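Local coordinates for methyltransferase domain-containing protein (Serratia marcescens, PDB 7CLU) that probably methylates an oxygen of a prodigiosin-pathway intermediate, acting as a SAM-dependent O-methyltransferase that binds S-adenosyl-L-homocysteine, at residues T4-D7 with A8-Q11; E309-D312 with R313-A317. All coordinates share one frame; numbering follows the deposited sequence.

Contact 1 of 2, residues T4-D7 with A8-Q11; sequences TKQD and AVNQ
Asp7 is bonded in both directions: its carboxylate OD2 takes two bonds from Thr4, one of them weak, and its backbone O accepts from Gln11 N at 2.8 Å in the following turn. Of the two bonds to the carboxylate, the backbone one is the sounder, with Thr4 N 3.0 Å from Asp7 OD2 and the N-H nearly straight at 158°; it uses the anti lone pair, on the side away from OD1. The second, from Thr4 OG1, is the weak one. CG stands beside the backbone N of Asp7 (chi1 -67°), which swings the carboxylate back toward the start of the helix. Thr4 OG1 in turn accepts a weak bond from Gln6 N, 3.4 Å away and bent to 130°. Beyond this cap the carbonyls pair regularly: Ala8 N lies 3.2 Å from Thr4 O, and Asn10 N is 2.8 Å from Gln6 O. Side-chain carbons also come close to carbonyl oxygens: Val9 CG2 rests 3.2 Å from Lys5 O and Gln11 CG 3.4 Å from Asp7 O. The polar end of Gln11 points elsewhere, its OE1 bonding to Tyr66 of the second subunit, while Ala8 and Val9 pack on Leu92 of that subunit. Thr4 and Asp7 thus form a capping box at the head of helix 5-12, in the dimerisation domain of this O-methyltransferase.

Contact 2 of 2, residues E309-D312 with R313-A317; sequences EYLD and RFRLA
Arg313 folds back along the preceding turn, bringing one face of its guanidinium to Glu309 O and its edge against the Tyr310 ring. Its CG sits beside the backbone N (chi1 -73°) and the chain then runs extended to NE, which lays it back along the helix and places Glu309 O 3.9 Å above one face of the guanidinium, offset toward the rim. At the guanidinium edge, Tyr310 CE1 is 3.9 Å from Arg313 NH1. The ring and guanidinium planes stand 89° apart, so this is no parallel stack. Glu309 OE1 stays 4.6 Å from Arg313 NH2 and well out of the guanidinium plane, an electrostatic neighbour at most. The polar ends of both residues are engaged outside the two segments, Arg313 NH1 by Ser305 OG and weakly by Gln254, the Glu309 carboxylate by Lys282 and the backbone N of Ser306.

Arg315, on roughly the other side of the helix, likewise runs back toward the preceding turn. Its CG passes 3.2 Å from Leu311 O, and NH1 ends 4.0 Å from Leu311 CB, meeting aliphatic carbon obliquely. In Phe314 a first torsion of -94°, away from the staggered value, goes with CD1 lying 3.4 Å from Tyr310 O, the oxygen that also accepts from Phe314 N at 2.9 Å. Glu309 and Arg313 lie on a helix whose Tyr310, Leu311 and Phe314 pack on strands 322-326 and 332-337, with the Phe314 ring meeting those of Phe271 and Phe319 and the Tyr310 side chain about 4 Å from that of His247, the predicted proton acceptor, as in the Rossmann-like methyltransferase fold, beside the probable active site.

Read from the N terminus, contact 1 takes in the N-cap and nearly all of helix 5-12, in the dimerisation domain, and contact 2 comes some 300 residues later on helix 307-316, in the methyltransferase domain. Each joins adjacent segments within a single helix, so neither closes a loop of any length, and they run in series without nesting or crossing. The centres of contact 1 and contact 2 are about 39 Å apart, and the nearest atoms of the two about 23 Å. Contact 1 belongs to a helix that packs against the second subunit, whereas no other chain of the assembly touches contact 2, whose helix joins helix 251-264 to the antiparallel strands at one side of the sheet.

Contact 1 of 2, residues T4-D7 with A8-Q11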
loop_
_atom_site.group_PDB
_atom_site.type_symbol
_atom_site.label_atom_id
_atom_site.label_comp_id
_atom_site.label_asym_id
_atom_site.label_seq_id
_atom_site.Cartn_x
_atom_site.Cartn_y
_atom_site.Cartn_z
ATOM N N THR A 4 -4.560 15.418 9.027
ATOM C CA THR A 4 -6.012 15.536 9.068
ATOM C C THR A 4 -6.671 14.242 8.614
ATOM O O THR A 4 -6.021 13.303 8.141
ATOM C CB THR A 4 -6.534 16.676 8.182
ATOM O OG1 THR A 4 -6.393 16.304 6.806
ATOM C CG2 THR A 4 -5.779 17.972 8.440
ATOM N N LYS A 5 -8.001 14.236 8.728
ATOM C CA LYS A 5 -8.783 13.053 8.382
ATOM C C LYS A 5 -8.538 12.640 6.940
ATOM O O LYS A 5 -8.483 11.443 6.628
ATOM C CB LYS A 5 -10.272 13.326 8.630
ATOM C CG LYS A 5 -11.232 12.216 8.176
ATOM C CD LYS A 5 -12.688 12.714 8.102
ATOM C CE LYS A 5 -13.550 11.782 7.232
ATOM N NZ LYS A 5 -15.039 12.031 7.284
ATOM N N GLN A 6 -8.375 13.621 6.043
ATOM C CA GLN A 6 -8.161 13.305 4.636
ATOM C C GLN A 6 -6.854 12.561 4.423
ATOM O O GLN A 6 -6.784 11.666 3.581
ATOM C CB GLN A 6 -8.179 14.581 3.785
ATOM C CG GLN A 6 -8.290 14.294 2.279
ATOM C CD GLN A 6 -9.455 13.357 1.927
ATOM O OE1 GLN A 6 -9.289 12.371 1.193
ATOM N NE2 GLN A 6 -10.632 13.668 2.445
ATOM N N ASP A 7 -5.805 12.945 5.158
ATOM C CA ASP A 7 -4.517 12.259 5.074
ATOM C C ASP A 7 -4.647 10.798 5.470
ATOM O O ASP A 7 -4.184 9.897 4.758
ATOM C CB ASP A 7 -3.499 12.952 5.980
ATOM C CG ASP A 7 -3.154 14.346 5.512
ATOM O OD1 ASP A 7 -2.779 14.491 4.328
ATOM O OD2 ASP A 7 -3.255 15.294 6.325
ATOM N N ALA A 8 -5.260 10.544 6.623
ATOM C CA ALA A 8 -5.425 9.164 7.065
ATOM C C ALA A 8 -6.187 8.353 6.027
ATOM O O ALA A 8 -5.787 7.235 5.683
ATOM C CB ALA A 8 -6.118 9.144 8.421
ATOM N N VAL A 9 -7.252 8.936 5.464
ATOM C CA VAL A 9 -8.031 8.254 4.436
ATOM C C VAL A 9 -7.170 7.995 3.216
ATOM O O VAL A 9 -7.183 6.896 2.654
ATOM C CB VAL A 9 -9.282 9.078 4.071
ATOM C CG1 VAL A 9 -9.946 8.521 2.802
ATOM C CG2 VAL A 9 -10.275 9.135 5.232
ATOM N N ASN A 10 -6.427 9.018 2.772
ATOM C CA ASN A 10 -5.501 8.851 1.654
ATOM C C ASN A 10 -4.551 7.683 1.893
ATOM O O ASN A 10 -4.323 6.852 1.002
ATOM C CB ASN A 10 -4.705 10.144 1.438
ATOM C CG ASN A 10 -5.522 11.229 0.744
ATOM O OD1 ASN A 10 -6.499 10.935 0.061
ATOM N ND2 ASN A 10 -5.139 12.481 0.944
ATOM N N GLN A 11 -3.989 7.595 3.096
ATOM C CA GLN A 11 -3.024 6.523 3.324
ATOM C C GLN A 11 -3.690 5.168 3.511
ATOM O O GLN A 11 -3.157 4.154 3.046
ATOM C CB GLN A 11 -2.135 6.865 4.509
ATOM C CG GLN A 11 -1.356 8.121 4.289
ATOM C CD GLN A 11 -0.138 8.193 5.170
ATOM O OE1 GLN A 11 -0.173 8.793 6.250
ATOM N NE2 GLN A 11 0.955 7.577 4.719
#

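Contact 2 of 2, residues E309-D312 with R313-A317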
loop_
_atom_site.group_PDB
_atom_site.type_symbol
_atom_site.label_atom_id
_atom_site.label_comp_id
_atom_site.label_asym_id
_atom_site.label_seq_id
_atom_site.Cartn_x
_atom_site.Cartn_y
_atom_site.Cartn_z
ATOM N N GLU A 309 20.913 -0.570 20.782
ATOM C CA GLU A 309 20.541 -1.965 20.960
ATOM C C GLU A 309 21.517 -2.886 20.240
ATOM O O GLU A 309 21.862 -3.955 20.756
ATOM C CB GLU A 309 19.107 -2.194 20.477
ATOM C CG GLU A 309 18.070 -1.882 21.542
ATOM C CD GLU A 309 16.652 -1.791 20.991
ATOM O OE1 GLU A 309 16.490 -1.675 19.756
ATOM O OE2 GLU A 309 15.700 -1.824 21.804
ATOM N N TYR A 310 21.986 -2.486 19.053
ATOM C CA TYR A 310 23.002 -3.282 18.373
ATOM C C TYR A 310 24.327 -3.241 19.128
ATOM O O TYR A 310 25.010 -4.267 19.254
ATOM C CB TYR A 310 23.189 -2.794 16.936
ATOM C CG TYR A 310 22.091 -3.212 15.968
ATOM C CD1 TYR A 310 21.686 -4.540 15.859
ATOM C CD2 TYR A 310 21.486 -2.267 15.127
ATOM C CE1 TYR A 310 20.666 -4.922 14.954
ATOM C CE2 TYR A 310 20.496 -2.631 14.217
ATOM C CZ TYR A 310 20.099 -3.953 14.133
ATOM O OH TYR A 310 19.116 -4.282 13.235
ATOM N N LEU A 311 24.711 -2.068 19.638
ATOM C CA LEU A 311 25.922 -1.985 20.447
ATOM C C LEU A 311 25.847 -2.936 21.632
ATOM O O LEU A 311 26.804 -3.671 21.905
ATOM C CB LEU A 311 26.147 -0.553 20.930
ATOM C CG LEU A 311 26.550 0.474 19.873
ATOM C CD1 LEU A 311 26.739 1.858 20.480
ATOM C CD2 LEU A 311 27.809 0.024 19.153
ATOM N N ASP A 312 24.699 -2.953 22.329
ATOM C CA ASP A 312 24.529 -3.836 23.478
ATOM C C ASP A 312 24.718 -5.293 23.084
ATOM O O ASP A 312 25.345 -6.067 23.820
ATOM C CB ASP A 312 23.145 -3.637 24.102
ATOM C CG ASP A 312 22.964 -2.259 24.725
ATOM O OD1 ASP A 312 23.977 -1.583 25.009
ATOM O OD2 ASP A 312 21.799 -1.850 24.932
ATOM N N ARG A 313 24.187 -5.687 21.921
ATOM C CA ARG A 313 24.315 -7.073 21.487
ATOM C C ARG A 313 25.747 -7.404 21.091
ATOM O O ARG A 313 26.218 -8.520 21.346
ATOM C CB ARG A 313 23.346 -7.362 20.334
ATOM C CG ARG A 313 21.921 -7.452 20.806
ATOM C CD ARG A 313 20.885 -7.688 19.705
ATOM N NE ARG A 313 19.604 -7.179 20.187
ATOM C CZ ARG A 313 18.735 -6.525 19.436
ATOM N NH1 ARG A 313 19.000 -6.321 18.149
ATOM N NH2 ARG A 313 17.607 -6.081 19.969
ATOM N N PHE A 314 26.455 -6.458 20.462
ATOM C CA PHE A 314 27.873 -6.668 20.185
ATOM C C PHE A 314 28.640 -6.956 21.476
ATOM O O PHE A 314 29.391 -7.937 21.563
ATOM C CB PHE A 314 28.466 -5.450 19.467
ATOM C CG PHE A 314 28.462 -5.560 17.962
ATOM C CD1 PHE A 314 27.294 -5.888 17.273
ATOM C CD2 PHE A 314 29.623 -5.333 17.234
ATOM C CE1 PHE A 314 27.287 -5.977 15.877
ATOM C CE2 PHE A 314 29.635 -5.418 15.843
ATOM C CZ PHE A 314 28.467 -5.737 15.154
ATOM N N ARG A 315 28.444 -6.119 22.499
ATOM C CA ARG A 315 29.174 -6.293 23.753
ATOM C C ARG A 315 28.813 -7.617 24.413
ATOM O O ARG A 315 29.700 -8.381 24.816
ATOM C CB ARG A 315 28.899 -5.117 24.691
ATOM C CG ARG A 315 29.168 -3.776 24.038
ATOM C CD ARG A 315 28.969 -2.600 24.977
ATOM N NE ARG A 315 29.845 -1.508 24.577
ATOM C CZ ARG A 315 29.444 -0.278 24.270
ATOM N NH1 ARG A 315 28.156 0.054 24.331
ATOM N NH2 ARG A 315 30.347 0.627 23.902
ATOM N N LEU A 316 27.508 -7.915 24.508
ATOM C CA LEU A 316 27.063 -9.178 25.095
ATOM C C LEU A 316 27.666 -10.379 24.380
ATOM O O LEU A 316 27.866 -11.435 24.996
ATOM C CB LEU A 316 25.533 -9.270 25.055
ATOM C CG LEU A 316 24.743 -8.811 26.277
ATOM C CD1 LEU A 316 23.276 -9.211 26.131
ATOM C CD2 LEU A 316 25.338 -9.393 27.557
ATOM N N ALA A 317 27.957 -10.243 23.086
ATOM C CA ALA A 317 28.567 -11.314 22.314
ATOM C C ALA A 317 30.078 -11.367 22.471
ATOM O O ALA A 317 30.703 -12.272 21.908
ATOM C CB ALA A 317 28.203 -11.174 20.830
#